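Local coordinates for protein uracil-dna glycosylase (Deinococcus radiodurans, PDB 4UQM) that belongs to the uracil-DNA glycosylase superfamily, a group of single-domain alpha/beta proteins built round a four-stranded parallel sheet, here in complex with nucleic acid, at residues L43-F46 against L47-E50. The protein carries 1 engineered substitution. Sequence-based numbering, arbitrary orientation.
Sequences LTDF and LRQE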
# COMPACT_ATOMS: atom_id res chain seq x y z
N LEU A 43 -13.18 9.56 12.18
CA LEU A 43 -12.68 8.24 11.78
C LEU A 43 -12.09 7.51 13.00
O LEU A 43 -12.41 6.35 13.25
CB LEU A 43 -11.59 8.40 10.73
CG LEU A 43 -10.73 7.17 10.38
CD1 LEU A 43 -11.58 6.09 9.75
CD2 LEU A 43 -9.58 7.60 9.51
N THR A 44 -11.26 8.21 13.77
CA THR A 44 -10.64 7.59 14.96
C THR A 44 -11.69 7.09 15.97
O THR A 44 -11.62 5.97 16.49
CB THR A 44 -9.64 8.57 15.58
OG1 THR A 44 -8.59 8.81 14.65
CG2 THR A 44 -9.06 8.03 16.86
N ASP A 45 -12.72 7.91 16.18
CA ASP A 45 -13.76 7.54 17.15
C ASP A 45 -14.51 6.31 16.66
O ASP A 45 -14.85 5.42 17.44
CB ASP A 45 -14.77 8.67 17.37
CG ASP A 45 -14.23 9.77 18.25
OD1 ASP A 45 -13.22 9.60 18.97
OD2 ASP A 45 -14.86 10.82 18.19
N PHE A 46 -14.77 6.25 15.35
CA PHE A 46 -15.45 5.07 14.79
C PHE A 46 -14.59 3.83 14.95
O PHE A 46 -15.07 2.77 15.31
CB PHE A 46 -15.78 5.35 13.31
CG PHE A 46 -16.17 4.11 12.50
CD1 PHE A 46 -17.38 3.47 12.71
CD2 PHE A 46 -15.26 3.56 11.62
CE1 PHE A 46 -17.71 2.30 11.93
CE2 PHE A 46 -15.58 2.41 10.85
CZ PHE A 46 -16.79 1.80 11.07
N LEU A 47 -13.31 3.95 14.66
CA LEU A 47 -12.40 2.81 14.76
C LEU A 47 -12.26 2.33 16.22
O LEU A 47 -12.16 1.16 16.45
CB LEU A 47 -11.00 3.14 14.19
CG LEU A 47 -11.04 3.36 12.68
CD1 LEU A 47 -9.65 3.72 12.25
CD2 LEU A 47 -11.59 2.15 11.92
N ARG A 48 -12.26 3.24 17.19
CA ARG A 48 -12.26 2.81 18.58
C ARG A 48 -13.50 1.98 18.95
O ARG A 48 -13.42 0.94 19.59
CB ARG A 48 -12.09 4.02 19.48
CG ARG A 48 -10.70 4.61 19.37
CD ARG A 48 -10.64 5.98 20.04
NE ARG A 48 -9.33 6.59 19.86
CZ ARG A 48 -9.00 7.81 20.30
NH1 ARG A 48 -9.88 8.57 20.97
NH2 ARG A 48 -7.78 8.27 20.04
N GLN A 49 -14.66 2.39 18.45
CA GLN A 49 -15.89 1.62 18.65
C GLN A 49 -15.81 0.28 17.96
O GLN A 49 -16.20 -0.77 18.53
CB GLN A 49 -17.11 2.39 18.12
CG GLN A 49 -17.69 3.43 19.05
CD GLN A 49 -18.44 2.76 20.21
OE1 GLN A 49 -18.65 1.55 20.22
NE2 GLN A 49 -18.79 3.52 21.16
N GLU A 50 -15.29 0.30 16.74
CA GLU A 50 -15.15 -0.95 16.00
C GLU A 50 -14.22 -1.96 16.71
O GLU A 50 -14.51 -3.16 16.80
CB GLU A 50 -14.66 -0.71 14.57
CG GLU A 50 -15.73 -0.13 13.66
CD GLU A 50 -16.63 -1.22 13.07
OE1 GLU A 50 -16.10 -2.12 12.43
OE2 GLU A 50 -17.87 -1.22 13.31
O HOH W 1 -13.13 7.72 21.20
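Arg-48 reaches back along its helix over Thr-44 and Asp-45, and its side chain shows how i+3 and i+4 spacing brings unlike groups together on one helical face. CB and CG lie against the carbonyl oxygen of Thr-44, with CG 3.3 Å from that O, which also accepts the backbone bond from Arg-48 N. With CG beside the backbone N (chi1 -70°) and the chain extended from there, CD passes Thr-44 O and CG2, and NE and NH2 close on the same methyl; Thr-44 CG2 lies 3.1 Å above the guanidinium plane, nearer the margin than the centre. At the tip, Arg-48 NH1 stands 4.0 Å from Asp-45 OD1, which lies far off that plane, so any direct link is probably electrostatic, short of a salt bridge. A water in the guanidinium plane spans the gap, its O 2.9 Å from Asp-45 OD1, to which it donates, and weakly accepts from Arg-48 NH1.

Elsewhere on the helix, chi1 of Glu-50 (-74°) puts CG over one face of the Phe-46 ring, a CH-pi contact 3.7 Å from the centroid. A bend at chi2 turns its carboxylate nearly parallel to the ring, toward a salt bridge with Arg-148 and a hydrogen bond with His-155, whose ring also meets Phe-46 edge-to-face. Leu-43 CD1 and Leu-47 CD1 touch at 3.9 Å; both leucines pack on Trp-160, joining helix 38-53 to helix 160-172, while Glu-50 ties it to strand 147-148.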